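Local coordinates for protein glutamate--tRNA ligase (Elizabethkingia anophelis, PDB 6B1Z) that catalyses the ATP-dependent attachment of glutamate to its cognate transfer RNA, as a class I aminoacyl-tRNA synthetase, at residues A[51-57]-A[207-211]; A[22-26]-A[280-285]; A[44-50]-A[75-81]; A[179-183]-A[236-241]. All coordinates share one frame; numbering follows the deposited sequence.

In the fold
Interaction 2 opens first, at 22-26, and closes last, at 280-285, so the other three all nest within its loop; it joins the start of helix 26-41 to the chain after helix 270-276. Interaction 3 closes a short loop around helix 62-73, laying 75-81 beside strand 45-48. Interaction 1 starts where that strand's segment ends and reaches forward to 207-211 at the head of helix 210-220, so it crosses interaction 3. Interaction 4 ties strand 178-183 to helix 236-246; it follows interaction 3 in series and crosses interaction 1, which it touches through a probable hydrogen bond between H211 and H239. All lie in the catalytic domain.

Interaction 1. Residues A[51-57]-A[207-211]; sequences EDTDTQR and MPTYH
The ring of Y210 runs past T53 in the opposite sense and brings its hydroxyl to the 51-57 loop. In the catalytic domain this loop after strand 45-48, with D54 at the centre of an inverse gamma turn, meets the start of helix 210-220, where T209 is the N-cap. Y210 is modelled in two conformers, and its contacts here belong to one. In that copy T53 OG1 approaches the ring obliquely, 3.7 Å from Y210 CE1, and Y210 OH lies 3.5 Å from D54 CB. T53 carries OG1 between its backbone N and carbonyl carbon (chi1 55°), which sends the hydroxyl toward Y210 while CG2 meets the methyl CE of M207 at 3.7 Å. The M207 chain, bent at both chi2 (-56°) and chi3, curls that methyl back to the loop. R57 presents a guanidinium edge, NH1 standing 3.8 Å from Y210 OH. The carboxylate of E51 turns instead to R49. Y210 packing and the T53-M207 methyl pair make the direct contact, without a hydrogen bond. One water joins Y210 OH to E51 O and D54 N, another T53 OG1 to P208 O, so solvent supplies the hydrogen bonding between the segments.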
# COMPACT_ATOMS: atom_id res chain seq x y z
N GLU A 51 -2.75 -0.21 -17.99
CA GLU A 51 -2.30 0.94 -18.77
C GLU A 51 -0.91 0.65 -19.33
O GLU A 51 0.09 1.19 -18.86
CB GLU A 51 -2.31 2.18 -17.90
CG GLU A 51 -3.59 2.32 -17.13
CD GLU A 51 -4.63 3.04 -17.93
OE1 GLU A 51 -4.35 4.21 -18.29
OE2 GLU A 51 -5.70 2.44 -18.24
N ASP A 52 -0.87 -0.22 -20.33
CA ASP A 52 0.39 -0.72 -20.85
C ASP A 52 0.72 -0.20 -22.24
O ASP A 52 1.35 -0.90 -23.03
CB ASP A 52 0.41 -2.26 -20.84
CG ASP A 52 -0.66 -2.87 -21.74
OD1 ASP A 52 -1.65 -2.18 -22.05
OD2 ASP A 52 -0.50 -4.05 -22.13
N THR A 53 0.33 1.05 -22.57
CA THR A 53 0.73 1.59 -23.86
C THR A 53 2.14 2.17 -23.87
O THR A 53 2.70 2.36 -24.96
CB THR A 53 -0.23 2.69 -24.34
OG1 THR A 53 -0.34 3.71 -23.35
CG2 THR A 53 -1.61 2.10 -24.64
N ASP A 54 2.72 2.46 -22.71
CA ASP A 54 4.10 2.98 -22.67
C ASP A 54 5.04 1.78 -22.57
O ASP A 54 5.54 1.42 -21.50
CB ASP A 54 4.28 3.96 -21.53
CG ASP A 54 5.55 4.80 -21.67
OD1 ASP A 54 6.28 4.59 -22.66
OD2 ASP A 54 5.80 5.65 -20.80
N THR A 55 5.27 1.16 -23.73
CA THR A 55 5.97 -0.12 -23.80
C THR A 55 7.37 -0.06 -23.20
O THR A 55 7.86 -1.06 -22.67
CB THR A 55 6.04 -0.59 -25.26
OG1 THR A 55 4.78 -0.36 -25.89
CG2 THR A 55 6.38 -2.07 -25.33
N GLN A 56 8.04 1.10 -23.27
CA GLN A 56 9.41 1.16 -22.80
C GLN A 56 9.53 1.32 -21.29
O GLN A 56 10.65 1.25 -20.76
CB GLN A 56 10.17 2.29 -23.51
CG GLN A 56 9.73 3.70 -23.13
CD GLN A 56 10.44 4.76 -23.96
OE1 GLN A 56 10.44 4.69 -25.19
NE2 GLN A 56 11.05 5.73 -23.29
N ARG A 57 8.42 1.52 -20.58
CA ARG A 57 8.45 1.56 -19.12
C ARG A 57 7.90 0.28 -18.50
O ARG A 57 7.74 0.22 -17.27
CB ARG A 57 7.67 2.78 -18.62
CG ARG A 57 8.33 4.11 -18.96
CD ARG A 57 7.71 5.27 -18.19
NE ARG A 57 7.68 5.02 -16.75
CZ ARG A 57 6.57 4.81 -16.05
NH1 ARG A 57 5.39 4.83 -16.65
NH2 ARG A 57 6.64 4.59 -14.74
N MET A 207 -0.02 5.04 -31.33
CA MET A 207 -0.69 4.71 -30.08
C MET A 207 -0.93 5.97 -29.25
O MET A 207 -0.09 6.88 -29.23
CB MET A 207 0.14 3.71 -29.27
CG MET A 207 0.07 2.25 -29.79
SD MET A 207 -1.59 1.51 -29.95
CE MET A 207 -2.01 1.29 -28.22
N PRO A 208 -2.07 6.04 -28.58
CA PRO A 208 -2.37 7.21 -27.76
C PRO A 208 -1.45 7.32 -26.55
O PRO A 208 -0.88 6.34 -26.07
CB PRO A 208 -3.82 6.99 -27.33
CG PRO A 208 -3.92 5.47 -27.26
CD PRO A 208 -3.10 4.99 -28.44
N THR A 209 -1.32 8.55 -26.06
CA THR A 209 -0.81 8.76 -24.72
C THR A 209 -1.90 8.44 -23.71
O THR A 209 -3.07 8.29 -24.06
CB THR A 209 -0.36 10.21 -24.55
OG1 THR A 209 -1.50 11.07 -24.67
CG2 THR A 209 0.70 10.57 -25.60
N TYR A 210 -1.50 8.36 -22.43
CA TYR A 210 -2.46 8.05 -21.36
C TYR A 210 -3.65 9.00 -21.37
O TYR A 210 -4.78 8.59 -21.12
CB TYR A 210 -1.80 8.12 -19.98
CG TYR A 210 -0.72 7.10 -19.67
CD1 TYR A 210 -0.71 5.84 -20.26
CD2 TYR A 210 0.28 7.40 -18.77
CE1 TYR A 210 0.28 4.91 -19.95
CE2 TYR A 210 1.27 6.50 -18.46
CZ TYR A 210 1.26 5.26 -19.05
OH TYR A 210 2.26 4.36 -18.72
N HIS A 211 -3.39 10.29 -21.65
CA HIS A 211 -4.47 11.27 -21.61
C HIS A 211 -5.61 10.89 -22.55
O HIS A 211 -6.78 10.90 -22.17
CB HIS A 211 -3.93 12.64 -21.98
CG HIS A 211 -2.94 13.20 -21.01
ND1 HIS A 211 -3.27 13.53 -19.71
CD2 HIS A 211 -1.63 13.49 -21.15
CE1 HIS A 211 -2.20 14.00 -19.09
NE2 HIS A 211 -1.19 14.00 -19.95
O HOH W 1 2.14 2.22 -20.00
O HOH W 2 1.18 5.63 -24.41

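Interaction 2. Residues A[22-26]-A[280-285]; sequences GPLHL and VFPLNF
P23 presses against two phenylalanine rings, F281 and F285, just ahead of the HIGH-type signature of class I synthetases, which opens here with H25 and L26. Its CG stands over the centre of the F281 ring, 3.6 Å from the centroid and only 7° off the normal, while its CD does the same for F285, 3.5 Å from that centroid. Both are CH-pi contacts made by one pyrrolidine ring. F285 reaches this place because CG is anti to its backbone N (chi1 179°). The F281 ring is held on both faces, P23 on one and CG2 of its own neighbour V280 on the other. Its edge is used as well: CE1 of F281 points into the face of H25, 3.5 Å from H25 CE1, giving a T-shaped pair with centroids 5.0 Å apart and planes at 89°. The two side chains run alongside each other in the same direction, although that of H25 sets out away from 280-285. Y65 of helix 62-73 touches P23, F281 and P282, adding a further aromatic side chain. Where helix 26-41 begins, a water accepts from L26 N and donates to V280 O. The buried carbonyl O of L24 has no hydrogen-bond partner in the model; CD of P282 sits 3.2 Å from it.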
# COMPACT_ATOMS: atom_id res chain seq x y z
N GLY A 22 6.03 -1.39 -12.44
CA GLY A 22 6.58 -1.56 -11.11
C GLY A 22 5.49 -1.91 -10.11
O GLY A 22 4.35 -2.17 -10.49
N PRO A 23 5.82 -1.91 -8.82
CA PRO A 23 4.85 -2.32 -7.81
C PRO A 23 3.87 -1.21 -7.46
O PRO A 23 4.12 -0.02 -7.69
CB PRO A 23 5.73 -2.65 -6.60
CG PRO A 23 6.88 -1.69 -6.74
CD PRO A 23 7.13 -1.57 -8.23
N LEU A 24 2.76 -1.63 -6.86
CA LEU A 24 1.82 -0.68 -6.26
C LEU A 24 2.45 -0.01 -5.04
O LEU A 24 3.06 -0.68 -4.20
CB LEU A 24 0.54 -1.40 -5.84
CG LEU A 24 -0.34 -1.98 -6.95
CD1 LEU A 24 -1.55 -2.61 -6.31
CD2 LEU A 24 -0.73 -0.89 -7.95
N HIS A 25 2.31 1.31 -4.96
CA HIS A 25 2.64 2.06 -3.77
C HIS A 25 1.39 2.18 -2.89
O HIS A 25 0.29 1.81 -3.29
CB HIS A 25 3.19 3.44 -4.13
CG HIS A 25 4.52 3.41 -4.82
ND1 HIS A 25 5.67 3.89 -4.24
CD2 HIS A 25 4.88 2.96 -6.05
CE1 HIS A 25 6.68 3.74 -5.08
NE2 HIS A 25 6.23 3.18 -6.18
N LEU A 26 1.58 2.71 -1.68
CA LEU A 26 0.46 2.87 -0.76
C LEU A 26 -0.64 3.74 -1.36
O LEU A 26 -1.83 3.45 -1.19
CB LEU A 26 0.95 3.46 0.56
CG LEU A 26 0.24 3.03 1.83
CD1 LEU A 26 0.32 1.52 2.01
CD2 LEU A 26 0.88 3.74 3.01
N VAL A 280 6.98 -0.17 1.96
CA VAL A 280 6.29 0.76 1.09
C VAL A 280 5.42 0.07 0.04
O VAL A 280 4.54 0.73 -0.53
CB VAL A 280 7.28 1.73 0.41
CG1 VAL A 280 7.88 2.66 1.45
CG2 VAL A 280 8.36 0.95 -0.33
N PHE A 281 5.60 -1.22 -0.20
CA PHE A 281 4.79 -1.95 -1.17
C PHE A 281 4.00 -3.05 -0.46
O PHE A 281 4.46 -3.58 0.55
CB PHE A 281 5.69 -2.57 -2.24
CG PHE A 281 6.67 -1.60 -2.85
CD1 PHE A 281 6.25 -0.36 -3.30
CD2 PHE A 281 8.02 -1.93 -2.93
CE1 PHE A 281 7.16 0.54 -3.86
CE2 PHE A 281 8.93 -1.04 -3.49
CZ PHE A 281 8.50 0.20 -3.95
N PRO A 282 2.80 -3.41 -0.96
CA PRO A 282 2.05 -4.48 -0.28
C PRO A 282 2.76 -5.83 -0.30
O PRO A 282 2.69 -6.57 0.69
CB PRO A 282 0.71 -4.52 -1.05
CG PRO A 282 1.04 -3.92 -2.41
CD PRO A 282 2.07 -2.85 -2.11
N LEU A 283 3.45 -6.16 -1.39
CA LEU A 283 4.12 -7.43 -1.58
C LEU A 283 5.58 -7.19 -1.93
O LEU A 283 5.95 -6.12 -2.42
CB LEU A 283 3.46 -8.26 -2.70
CG LEU A 283 1.94 -8.27 -2.80
CD1 LEU A 283 1.50 -9.05 -4.04
CD2 LEU A 283 1.32 -8.87 -1.56
N ASN A 284 6.40 -8.23 -1.70
CA ASN A 284 7.79 -8.21 -2.12
C ASN A 284 7.92 -7.75 -3.57
O ASN A 284 7.19 -8.21 -4.45
CB ASN A 284 8.38 -9.61 -2.01
CG ASN A 284 8.95 -9.91 -0.64
OD1 ASN A 284 8.63 -9.24 0.34
ND2 ASN A 284 9.80 -10.92 -0.57
N PHE A 285 8.86 -6.83 -3.81
CA PHE A 285 9.21 -6.43 -5.18
C PHE A 285 10.72 -6.45 -5.35
O PHE A 285 11.44 -5.75 -4.63
CB PHE A 285 8.68 -5.04 -5.52
CG PHE A 285 9.05 -4.59 -6.90
CD1 PHE A 285 8.45 -5.16 -8.01
CD2 PHE A 285 10.03 -3.62 -7.08
CE1 PHE A 285 8.81 -4.75 -9.29
CE2 PHE A 285 10.39 -3.20 -8.36
CZ PHE A 285 9.78 -3.77 -9.46
O HOH W 3 4.24 3.32 -0.90

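Interaction 3. Residues A[44-50]-A[75-81]; sequences GDFILRI and MVPDESP
Backbone hydrogen bonds set the register between F46 to L48 and D78 to E79, the two segments running the same way with I47 bridged to E79 as a single parallel beta bridge. L48 N donates almost straight (174°) to E79 O at 2.8 Å, tilted a little out of the carbonyl plane. F46 O takes the N-H of D78 at 2.8 Å, nearly along the C=O axis, and a weak, longer bond from E79 N. The side chain of D78 closes the same end: its OD2 accepts from F46 N at 2.9 Å through the anti lone pair, so both polar backbone atoms of F46 are gripped from this side. K40 makes a salt bridge with the same OD2.

Charge is concentrated nearby. OD2 of D45 and OE2 of E79 lie 4.3 Å apart, and R13 forms a salt bridge with each of them, which probably offsets their repulsion. The extended E79 side chain lies alongside I47, pointing the same way, with OE1 at 3.4 Å from I47 CG1; Y90 hydrogen-bonds that oxygen.

Apolar contacts fill the other side. P77 CG rests on L48 CB at 3.7 Å and also packs on F46 CE2, and CG of P81 meets I50 CG1 at 3.9 Å.

A ring-edge to carbonyl contact stands apart from these: the edge of F46 points in plane at M75 O.

Strand 45-48 thus has strand 13-16 on one flank and 75-81 on the other, in the manner of a beta-alpha-beta crossover through helix 62-73. M67 and E63 of that helix touch L48 and I50, and helix 26-41 packs against M75 and F46.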
# COMPACT_ATOMS: atom_id res chain seq x y z
N GLY A 44 -22.33 -1.38 -7.75
CA GLY A 44 -21.80 -1.20 -9.07
C GLY A 44 -20.59 -2.07 -9.34
O GLY A 44 -20.31 -3.03 -8.61
N ASP A 45 -19.85 -1.72 -10.39
CA ASP A 45 -18.80 -2.56 -10.96
C ASP A 45 -17.42 -1.95 -10.76
O ASP A 45 -17.23 -0.74 -10.90
CB ASP A 45 -19.03 -2.76 -12.46
CG ASP A 45 -20.43 -3.24 -12.79
OD1 ASP A 45 -20.94 -4.11 -12.05
OD2 ASP A 45 -21.02 -2.75 -13.78
N PHE A 46 -16.44 -2.82 -10.48
CA PHE A 46 -15.05 -2.44 -10.26
C PHE A 46 -14.22 -3.06 -11.38
O PHE A 46 -14.14 -4.29 -11.49
CB PHE A 46 -14.60 -2.91 -8.87
CG PHE A 46 -13.13 -2.75 -8.56
CD1 PHE A 46 -12.49 -1.53 -8.70
CD2 PHE A 46 -12.41 -3.83 -8.04
CE1 PHE A 46 -11.13 -1.39 -8.39
CE2 PHE A 46 -11.06 -3.69 -7.72
CZ PHE A 46 -10.43 -2.47 -7.90
N ILE A 47 -13.63 -2.21 -12.22
CA ILE A 47 -12.92 -2.62 -13.43
C ILE A 47 -11.43 -2.43 -13.20
O ILE A 47 -11.00 -1.42 -12.62
CB ILE A 47 -13.39 -1.78 -14.65
CG1 ILE A 47 -14.77 -2.22 -15.14
CG2 ILE A 47 -12.39 -1.87 -15.82
CD1 ILE A 47 -15.94 -1.78 -14.31
N LEU A 48 -10.62 -3.39 -13.65
CA LEU A 48 -9.17 -3.22 -13.72
C LEU A 48 -8.77 -3.06 -15.18
O LEU A 48 -9.03 -3.96 -15.99
CB LEU A 48 -8.43 -4.41 -13.09
CG LEU A 48 -6.91 -4.39 -13.26
CD1 LEU A 48 -6.27 -3.24 -12.46
CD2 LEU A 48 -6.34 -5.73 -12.78
N ARG A 49 -8.18 -1.92 -15.52
CA ARG A 49 -7.69 -1.65 -16.86
C ARG A 49 -6.19 -1.45 -16.79
O ARG A 49 -5.70 -0.60 -16.04
CB ARG A 49 -8.39 -0.43 -17.48
CG ARG A 49 -8.02 -0.23 -18.95
CD ARG A 49 -8.86 0.86 -19.62
NE ARG A 49 -8.54 2.19 -19.10
CZ ARG A 49 -9.43 3.08 -18.67
NH1 ARG A 49 -10.73 2.81 -18.71
NH2 ARG A 49 -9.02 4.26 -18.24
N ILE A 50 -5.45 -2.26 -17.54
CA ILE A 50 -3.99 -2.23 -17.51
C ILE A 50 -3.51 -1.17 -18.50
O ILE A 50 -3.83 -1.20 -19.70
CB ILE A 50 -3.40 -3.61 -17.82
CG1 ILE A 50 -3.81 -4.61 -16.73
CG2 ILE A 50 -1.87 -3.51 -17.97
CD1 ILE A 50 -3.38 -4.24 -15.32
N MET A 75 -9.99 -7.69 -2.90
CA MET A 75 -10.70 -6.74 -3.76
C MET A 75 -10.56 -7.18 -5.22
O MET A 75 -9.84 -6.53 -5.99
CB MET A 75 -10.18 -5.32 -3.57
CG MET A 75 -10.08 -4.86 -2.15
SD MET A 75 -9.68 -3.10 -2.11
CE MET A 75 -8.01 -3.06 -2.78
N VAL A 76 -11.24 -8.26 -5.59
CA VAL A 76 -11.09 -8.85 -6.93
C VAL A 76 -11.92 -8.05 -7.93
O VAL A 76 -13.12 -7.83 -7.70
CB VAL A 76 -11.51 -10.31 -6.91
CG1 VAL A 76 -11.36 -10.92 -8.30
CG2 VAL A 76 -10.70 -11.11 -5.88
N PRO A 77 -11.34 -7.62 -9.05
CA PRO A 77 -12.11 -6.87 -10.04
C PRO A 77 -13.24 -7.69 -10.65
O PRO A 77 -13.13 -8.90 -10.86
CB PRO A 77 -11.05 -6.52 -11.10
CG PRO A 77 -9.74 -6.60 -10.38
CD PRO A 77 -9.91 -7.70 -9.39
N ASP A 78 -14.32 -6.99 -10.97
CA ASP A 78 -15.44 -7.60 -11.69
C ASP A 78 -15.12 -7.79 -13.17
O ASP A 78 -15.66 -8.71 -13.81
CB ASP A 78 -16.68 -6.71 -11.55
CG ASP A 78 -17.13 -6.57 -10.11
OD1 ASP A 78 -17.34 -7.61 -9.44
OD2 ASP A 78 -17.24 -5.42 -9.62
N GLU A 79 -14.29 -6.91 -13.73
CA GLU A 79 -13.86 -6.94 -15.12
C GLU A 79 -12.36 -6.68 -15.13
O GLU A 79 -11.90 -5.79 -14.41
CB GLU A 79 -14.60 -5.87 -15.95
CG GLU A 79 -16.11 -6.06 -15.93
CD GLU A 79 -16.89 -4.92 -16.56
OE1 GLU A 79 -16.36 -4.19 -17.43
OE2 GLU A 79 -18.08 -4.77 -16.17
N SER A 80 -11.61 -7.48 -15.90
CA SER A 80 -10.15 -7.41 -15.89
C SER A 80 -9.60 -8.30 -17.00
O SER A 80 -10.35 -9.08 -17.59
CB SER A 80 -9.59 -7.88 -14.53
OG SER A 80 -9.84 -9.26 -14.37
N PRO A 81 -8.30 -8.24 -17.30
CA PRO A 81 -7.76 -9.24 -18.24
C PRO A 81 -7.94 -10.67 -17.77
O PRO A 81 -8.20 -11.56 -18.58
CB PRO A 81 -6.28 -8.84 -18.34
CG PRO A 81 -6.25 -7.39 -18.00
CD PRO A 81 -7.32 -7.19 -16.95

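Interaction 4. Residues A[179-183]-A[236-241]; sequences INLND and MALHVL
M236, the first residue of the helix, reaches farthest along the strand toward its C-terminal end. All three of its torsions are close to 180° (chi1 -174°), so the chain is stretched straight and delivers its methyl CE to N182 O at 3.7 Å and to L181 CB at 4.2 Å. F189, F253 and H255 also touch this side chain, while the D183 carboxylate near it is engaged by H255.

A237 comes next and offers little more than its backbone and a methyl group. CD1 of L181 drops onto it, 3.8 Å from A237 N and 4.0 Å from A237 CB; I179 CG2 approaches that same CB more loosely.

L238 points away from the strand and packs on F171; H239 lies beyond contact distance and hydrogen-bonds H211 and R228.

V240, one turn after M236, receives the other branch of L181: its CG2 meets L181 CD2 at 3.8 Å. The fork of L181 therefore straddles the helix surface, one methyl on A237 and the other on V240; L181 and V240 slide past each other in opposite directions.

L241 closes the row, its CD2 lying 3.9 Å from I179 CD1, where the two side chains meet at a slant.

The pattern of i, i+1, i+4 and i+5 is that of one helix face laid across a beta sheet. The axes of 236-241 and 179-183 approach to 9.3 Å at 103°, and the interface is mainly apolar: a helix packed across the face of a beta hairpin, 178-183 with 187-192, in the catalytic domain.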
# COMPACT_ATOMS: atom_id res chain seq x y z
N ILE A 179 -12.10 27.43 -17.98
CA ILE A 179 -12.71 26.12 -17.77
C ILE A 179 -13.15 26.05 -16.32
O ILE A 179 -12.33 26.21 -15.40
CB ILE A 179 -11.73 24.99 -18.10
CG1 ILE A 179 -11.06 25.21 -19.47
CG2 ILE A 179 -12.45 23.65 -18.05
CD1 ILE A 179 -12.04 25.32 -20.63
N ASN A 180 -14.45 25.81 -16.09
CA ASN A 180 -14.97 25.68 -14.73
C ASN A 180 -15.09 24.19 -14.39
O ASN A 180 -15.89 23.48 -15.01
CB ASN A 180 -16.32 26.38 -14.60
CG ASN A 180 -16.22 27.86 -14.91
OD1 ASN A 180 -15.39 28.57 -14.35
ND2 ASN A 180 -17.06 28.34 -15.83
N LEU A 181 -14.29 23.74 -13.42
CA LEU A 181 -14.20 22.34 -13.03
C LEU A 181 -14.91 22.11 -11.70
O LEU A 181 -15.08 23.01 -10.88
CB LEU A 181 -12.73 21.91 -12.93
CG LEU A 181 -12.02 22.02 -14.29
CD1 LEU A 181 -10.53 21.83 -14.16
CD2 LEU A 181 -12.60 21.00 -15.26
N ASN A 182 -15.35 20.87 -11.50
CA ASN A 182 -16.05 20.50 -10.28
C ASN A 182 -15.59 19.10 -9.90
O ASN A 182 -15.91 18.14 -10.60
CB ASN A 182 -17.57 20.54 -10.48
CG ASN A 182 -18.34 20.42 -9.19
OD1 ASN A 182 -17.77 20.19 -8.13
ND2 ASN A 182 -19.66 20.61 -9.27
N ASP A 183 -14.84 19.00 -8.81
CA ASP A 183 -14.30 17.73 -8.34
C ASP A 183 -15.03 17.31 -7.06
O ASP A 183 -15.32 18.14 -6.21
CB ASP A 183 -12.80 17.85 -8.06
CG ASP A 183 -12.15 16.51 -7.77
OD1 ASP A 183 -11.93 16.19 -6.58
OD2 ASP A 183 -11.94 15.78 -8.76
N MET A 236 -6.91 17.72 -15.41
CA MET A 236 -8.36 17.56 -15.45
C MET A 236 -9.00 18.47 -16.49
O MET A 236 -9.95 18.05 -17.18
CB MET A 236 -8.94 17.81 -14.06
CG MET A 236 -10.42 17.54 -13.98
SD MET A 236 -11.04 17.88 -12.32
CE MET A 236 -12.80 17.74 -12.60
N ALA A 237 -8.53 19.72 -16.62
CA ALA A 237 -9.10 20.61 -17.63
C ALA A 237 -8.92 20.03 -19.03
O ALA A 237 -9.86 20.03 -19.83
CB ALA A 237 -8.45 22.00 -17.52
N LEU A 238 -7.72 19.53 -19.34
CA LEU A 238 -7.51 18.85 -20.62
C LEU A 238 -8.50 17.72 -20.81
O LEU A 238 -9.08 17.56 -21.89
CB LEU A 238 -6.07 18.32 -20.69
CG LEU A 238 -5.79 17.40 -21.90
CD1 LEU A 238 -5.89 18.19 -23.23
CD2 LEU A 238 -4.43 16.76 -21.74
N HIS A 239 -8.68 16.89 -19.79
CA HIS A 239 -9.55 15.73 -19.96
C HIS A 239 -10.99 16.15 -20.24
O HIS A 239 -11.64 15.58 -21.12
CB HIS A 239 -9.46 14.84 -18.72
CG HIS A 239 -8.08 14.32 -18.50
ND1 HIS A 239 -7.61 13.89 -17.27
CD2 HIS A 239 -7.04 14.20 -19.36
CE1 HIS A 239 -6.35 13.51 -17.39
NE2 HIS A 239 -5.99 13.66 -18.65
N VAL A 240 -11.48 17.15 -19.50
CA VAL A 240 -12.83 17.65 -19.75
C VAL A 240 -12.94 18.22 -21.16
O VAL A 240 -13.92 17.97 -21.86
CB VAL A 240 -13.21 18.68 -18.66
CG1 VAL A 240 -14.45 19.48 -19.04
CG2 VAL A 240 -13.41 17.95 -17.33
N LEU A 241 -11.89 18.91 -21.63
CA LEU A 241 -11.91 19.44 -22.99
C LEU A 241 -11.87 18.33 -24.03
O LEU A 241 -12.45 18.48 -25.12
CB LEU A 241 -10.73 20.41 -23.19
CG LEU A 241 -10.93 21.78 -22.55
CD1 LEU A 241 -9.56 22.50 -22.50
CD2 LEU A 241 -11.94 22.59 -23.37